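Local coordinates for DUF574 domain-containing protein (Thermobifida fusca, PDB 2QE6) that probably acts as a methyltransferase, binding S-adenosylmethionine in a Rossmann-like domain, although its substrate is not known, at residues A105-Y109 against D148-I153; A76-Q80 against N102-R106. The protein carries 1 engineered substitution. One frame throughout, in Å; residues are numbered along the deposited sequence.

Contact 1 of 2, residues A105-Y109 against D148-I153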
loop_
_atom_site.group_PDB
_atom_site.type_symbol
_atom_site.label_atom_id
_atom_site.label_comp_id
_atom_site.label_asym_id
_atom_site.label_seq_id
_atom_site.Cartn_x
_atom_site.Cartn_y
_atom_site.Cartn_z
ATOM N N ALA A 105 4.660 -7.401 17.323
ATOM C CA ALA A 105 3.824 -7.248 16.143
ATOM C C ALA A 105 4.243 -8.264 15.081
ATOM O O ALA A 105 5.446 -8.589 14.963
ATOM C CB ALA A 105 3.934 -5.824 15.593
ATOM N N ARG A 106 3.256 -8.734 14.300
ATOM C CA ARG A 106 3.476 -9.738 13.256
ATOM C C ARG A 106 2.954 -9.210 11.939
ATOM O O ARG A 106 1.840 -8.661 11.902
ATOM C CB ARG A 106 2.782 -11.048 13.615
ATOM C CG ARG A 106 3.379 -11.703 14.876
ATOM C CD ARG A 106 2.870 -13.119 15.078
ATOM N NE ARG A 106 1.407 -13.131 15.086
ATOM C CZ ARG A 106 0.632 -12.817 16.130
ATOM N NH1 ARG A 106 1.152 -12.451 17.299
ATOM N NH2 ARG A 106 -0.689 -12.858 15.990
ATOM N N VAL A 107 3.779 -9.303 10.894
ATOM C CA VAL A 107 3.423 -8.729 9.590
ATOM C C VAL A 107 3.649 -9.777 8.512
ATOM O O VAL A 107 4.696 -10.467 8.496
ATOM C CB VAL A 107 4.254 -7.432 9.251
ATOM C CG1 VAL A 107 3.835 -6.853 7.911
ATOM C CG2 VAL A 107 4.062 -6.365 10.352
ATOM N N VAL A 108 2.661 -9.907 7.634
ATOM C CA VAL A 108 2.735 -10.782 6.486
ATOM C C VAL A 108 2.599 -9.893 5.263
ATOM O O VAL A 108 1.595 -9.224 5.105
ATOM C CB VAL A 108 1.620 -11.848 6.500
ATOM C CG1 VAL A 108 1.622 -12.645 5.161
ATOM C CG2 VAL A 108 1.764 -12.780 7.745
ATOM N N TYR A 109 3.646 -9.863 4.435
ATOM C CA TYR A 109 3.635 -9.073 3.225
ATOM C C TYR A 109 3.241 -9.922 2.014
ATOM O O TYR A 109 3.643 -11.063 1.892
ATOM C CB TYR A 109 5.013 -8.493 2.933
ATOM C CG TYR A 109 5.638 -7.528 3.922
ATOM C CD1 TYR A 109 5.287 -6.188 3.964
ATOM C CD2 TYR A 109 6.667 -7.942 4.751
ATOM C CE1 TYR A 109 5.942 -5.266 4.847
ATOM C CE2 TYR A 109 7.317 -7.050 5.607
ATOM C CZ TYR A 109 6.952 -5.713 5.650
ATOM O OH TYR A 109 7.664 -4.881 6.526
ATOM N N ASP A 148 1.412 -18.979 5.346
ATOM C CA ASP A 148 2.080 -17.864 6.028
ATOM C C ASP A 148 1.034 -17.051 6.751
ATOM O O ASP A 148 1.261 -16.666 7.902
ATOM C CB ASP A 148 2.907 -16.982 5.082
ATOM C CG ASP A 148 4.210 -17.652 4.612
ATOM O OD1 ASP A 148 4.765 -18.528 5.313
ATOM O OD2 ASP A 148 4.698 -17.281 3.530
ATOM N N VAL A 149 -0.120 -16.830 6.100
ATOM C CA VAL A 149 -1.254 -16.167 6.747
ATOM C C VAL A 149 -1.797 -16.972 7.915
ATOM O O VAL A 149 -1.927 -16.433 9.024
ATOM C CB VAL A 149 -2.366 -15.803 5.738
ATOM C CG1 VAL A 149 -3.611 -15.317 6.443
ATOM C CG2 VAL A 149 -1.848 -14.733 4.838
ATOM N N ARG A 150 -2.073 -18.258 7.688
ATOM C CA ARG A 150 -2.695 -19.079 8.732
ATOM C C ARG A 150 -1.801 -19.292 9.945
ATOM O O ARG A 150 -2.292 -19.321 11.071
ATOM C CB ARG A 150 -3.228 -20.401 8.160
ATOM C CG ARG A 150 -4.416 -20.141 7.205
ATOM C CD ARG A 150 -5.584 -21.098 7.394
ATOM N NE ARG A 150 -5.316 -22.368 6.720
ATOM C CZ ARG A 150 -6.164 -23.031 5.929
ATOM N NH1 ARG A 150 -7.393 -22.586 5.688
ATOM N NH2 ARG A 150 -5.773 -24.175 5.378
ATOM N N ARG A 151 -0.493 -19.373 9.732
ATOM C CA ARG A 151 0.426 -19.518 10.854
ATOM C C ARG A 151 0.790 -18.194 11.544
ATOM O O ARG A 151 1.323 -18.220 12.646
ATOM C CB ARG A 151 1.694 -20.258 10.429
ATOM C CG ARG A 151 2.743 -19.394 9.771
ATOM C CD ARG A 151 3.861 -20.229 9.109
ATOM N NE ARG A 151 4.796 -19.336 8.407
ATOM C CZ ARG A 151 5.765 -18.622 8.994
ATOM N NH1 ARG A 151 5.980 -18.705 10.311
ATOM N NH2 ARG A 151 6.545 -17.831 8.251
HETATM N N MSE A 152 0.503 -17.054 10.915
HETATM C CA MSE A 152 0.898 -15.735 11.453
HETATM C C MSE A 152 -0.244 -14.895 12.000
HETATM O O MSE A 152 -0.054 -14.150 12.947
HETATM C CB MSE A 152 1.565 -14.901 10.356
HETATM C CG MSE A 152 2.905 -15.444 9.923
HETATM SE SE MSE A 152 4.269 -14.914 11.160
HETATM C CE MSE A 152 5.502 -14.551 9.718
ATOM N N ILE A 153 -1.410 -14.989 11.374
ATOM C CA ILE A 153 -2.541 -14.151 11.739
ATOM C C ILE A 153 -3.722 -14.990 12.208
ATOM O O ILE A 153 -4.175 -15.892 11.519
ATOM C CB ILE A 153 -2.968 -13.267 10.545
ATOM C CG1 ILE A 153 -1.757 -12.448 10.050
ATOM C CG2 ILE A 153 -4.140 -12.388 10.922
ATOM C CD1 ILE A 153 -2.020 -11.591 8.864
#

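Contact 2 of 2, residues A76-Q80 against N102-R106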
loop_
_atom_site.group_PDB
_atom_site.type_symbol
_atom_site.label_atom_id
_atom_site.label_comp_id
_atom_site.label_asym_id
_atom_site.label_seq_id
_atom_site.Cartn_x
_atom_site.Cartn_y
_atom_site.Cartn_z
ATOM N N ALA A 76 -3.686 2.058 18.598
ATOM C CA ALA A 76 -4.778 1.101 18.372
ATOM C C ALA A 76 -4.491 -0.307 18.924
ATOM O O ALA A 76 -5.390 -1.148 19.010
ATOM C CB ALA A 76 -5.134 1.036 16.879
ATOM N N GLY A 77 -3.242 -0.576 19.308
ATOM C CA GLY A 77 -2.889 -1.840 19.939
ATOM C C GLY A 77 -2.920 -3.086 19.061
ATOM O O GLY A 77 -3.067 -4.191 19.589
ATOM N N ILE A 78 -2.748 -2.928 17.741
ATOM C CA ILE A 78 -2.865 -4.061 16.791
ATOM C C ILE A 78 -1.519 -4.787 16.687
ATOM O O ILE A 78 -0.492 -4.142 16.540
ATOM C CB ILE A 78 -3.291 -3.599 15.408
ATOM C CG1 ILE A 78 -4.708 -2.974 15.416
ATOM C CG2 ILE A 78 -3.162 -4.744 14.374
ATOM C CD1 ILE A 78 -5.873 -3.883 15.756
ATOM N N SER A 79 -1.534 -6.120 16.767
ATOM C CA SER A 79 -0.314 -6.919 16.717
ATOM C C SER A 79 -0.192 -7.787 15.473
ATOM O O SER A 79 0.770 -8.497 15.363
ATOM C CB SER A 79 -0.184 -7.790 17.982
ATOM O OG SER A 79 -0.145 -6.953 19.097
ATOM N N GLN A 80 -1.121 -7.651 14.511
ATOM C CA GLN A 80 -1.228 -8.542 13.357
ATOM C C GLN A 80 -1.528 -7.693 12.152
ATOM O O GLN A 80 -2.535 -7.012 12.166
ATOM C CB GLN A 80 -2.419 -9.518 13.484
ATOM C CG GLN A 80 -2.549 -10.224 14.812
ATOM C CD GLN A 80 -3.535 -11.379 14.803
ATOM O OE1 GLN A 80 -3.134 -12.545 14.824
ATOM N NE2 GLN A 80 -4.823 -11.072 14.824
ATOM N N ASN A 102 5.770 -1.814 19.032
ATOM C CA ASN A 102 5.121 -3.028 19.546
ATOM C C ASN A 102 5.981 -4.215 19.160
ATOM O O ASN A 102 5.805 -4.787 18.079
ATOM C CB ASN A 102 3.719 -3.136 18.925
ATOM C CG ASN A 102 2.926 -4.366 19.377
ATOM O OD1 ASN A 102 3.414 -5.236 20.113
ATOM N ND2 ASN A 102 1.659 -4.425 18.920
ATOM N N PRO A 103 6.949 -4.569 20.026
ATOM C CA PRO A 103 7.954 -5.600 19.679
ATOM C C PRO A 103 7.377 -6.956 19.233
ATOM O O PRO A 103 8.050 -7.680 18.493
ATOM C CB PRO A 103 8.762 -5.766 20.981
ATOM C CG PRO A 103 8.542 -4.503 21.737
ATOM C CD PRO A 103 7.158 -4.031 21.389
ATOM N N ASP A 104 6.158 -7.279 19.680
ATOM C CA ASP A 104 5.467 -8.536 19.327
ATOM C C ASP A 104 4.692 -8.534 18.013
ATOM O O ASP A 104 4.107 -9.555 17.660
ATOM C CB ASP A 104 4.438 -8.877 20.397
ATOM C CG ASP A 104 5.052 -9.025 21.746
ATOM O OD1 ASP A 104 6.251 -9.399 21.797
ATOM O OD2 ASP A 104 4.321 -8.761 22.733
ATOM N N ALA A 105 4.660 -7.401 17.323
ATOM C CA ALA A 105 3.824 -7.248 16.143
ATOM C C ALA A 105 4.243 -8.264 15.081
ATOM O O ALA A 105 5.446 -8.589 14.963
ATOM C CB ALA A 105 3.934 -5.824 15.593
ATOM N N ARG A 106 3.256 -8.734 14.300
ATOM C CA ARG A 106 3.476 -9.738 13.256
ATOM C C ARG A 106 2.954 -9.210 11.939
ATOM O O ARG A 106 1.840 -8.661 11.902
ATOM C CB ARG A 106 2.782 -11.048 13.615
ATOM C CG ARG A 106 3.379 -11.703 14.876
ATOM C CD ARG A 106 2.870 -13.119 15.078
ATOM N NE ARG A 106 1.407 -13.131 15.086
ATOM C CZ ARG A 106 0.632 -12.817 16.130
ATOM N NH1 ARG A 106 1.152 -12.451 17.299
ATOM N NH2 ARG A 106 -0.689 -12.858 15.990
#

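Contact 1 of 2, residues A105-Y109 against D148-I153
In the Rossmann-like core of the methyltransferase, the strand carrying Arg106 and Val108 is covered by a helix that presents Val149 and Met152, modelled as selenomethionine, to it. The axes of strand 106-109 and helix 148-152 run almost antiparallel, at 173°, and approach to 9.1 Å, close enough for side chains to fill the space between them. Val108 sits at the centre. With CG1 anti to the backbone N (chi1 173°), that methyl is directed at Val149 and leaves CG2 for Met152 and Ile153. CG1 meets CG2 of Val149 at 4.1 Å, the two side chains crossing at about a right angle. Val108 CG2 meets Met152 CB at 3.4 Å, and it also reaches Ile153 CD1 at 4.1 Å. Such helix-on-sheet packing is the basic layer of the alpha/beta Rossmann-like fold; here Val108 also touches Phe133 and Leu82, which extends the apolar layer to the strands that flank it, 130-134 and 80-84. At the border of this layer, Arg106 provides the polar link. A bend at chi3 turns its otherwise long chain, and NE donates to Met152 O at 2.8 Å with an N-H...O angle of 167°. The oxygen lies at the edge of the guanidinium, near its plane, while the N-H arrives in the carbonyl plane; NH2 adds a weak second bond to the same oxygen. On the helix itself, Arg151 NE bridges to Asp148 OD1 at 3.2 Å, meeting the carboxylate on its anti side.

Contact 2 of 2, residues A76-Q80 against N102-R106
Ser79 and Arg106 join the two loops by backbone bonding. Arg106 N donates to Ser79 O at 2.7 Å, and the same carbonyl oxygen receives a CA-H...O contact from Ala105 CA at 3.4 Å. Arg106 bonds through its backbone to Ser79 and Phe81, the residues flanking Gln80, which pairs Gln80 with Arg106 in a parallel bridge; a CA-H...O contact from Gln80 CA to Arg106 O, 3.4 Å, accompanies it. Arg106 is delivered there by a type I turn, closed by Ala105 N on Asn102 O at 3.0 Å.

Among the side-chain bonds, the amide of Asn102 spans the two loops. Its CG stands anti to the backbone N (chi1 180°), which extends ND2 across to the other loop. There it donates to Ser79 OG at 3.1 Å, nearly straight at 163° and close to the amide plane, and it bonds weakly to Ile78 O at 3.2 Å and to Ala73 O. Its other branch, OD1, takes a weak bond from Asp104 N within the turn. Replacing Asn102 by an alanine would remove the amide, and Ser79 OG would probably lose this donor and Asp104 N its weak acceptor.

A third kind is the pairing of a neutral amide with a guanidinium. Gln80 and Arg106 lie side by side and point the same way, their planes 73° apart. Gln80 OE1 accepts from Asp154 N and, weakly, from Arg106 NH2, 2.7 Å away at the guanidinium edge; the guanidinium's stronger bond is through NE to Met152 O. Gln80 NE2 bonds to Pro158 O.

Strand 80-84, helix 94-101 and strand 106-111 form a beta-alpha-beta crossover, a unit of Rossmann-like methyltransferases; the contact joins the approaches to its two parallel strands.

Contacts 1 and 2 share Ala105 and Arg106, and their centres lie 11 Å apart. Arg106 joins them: its backbone enters the sheet beside Gln80 in contact 2, while its guanidinium is drawn toward Met152 of contact 1. The two also pack directly, with Ile153 CA 3.5 Å from Gln80 OE1. Contact 2 lies where strand 106-111 begins and contact 1 follows the strand to Val108; Asp111, a residue that binds S-adenosylmethionine, is at its far end. Of contact 1, the side chain of Val107 remains about 11 Å from the bound S-adenosylmethionine; contact 2 is away from the known sites.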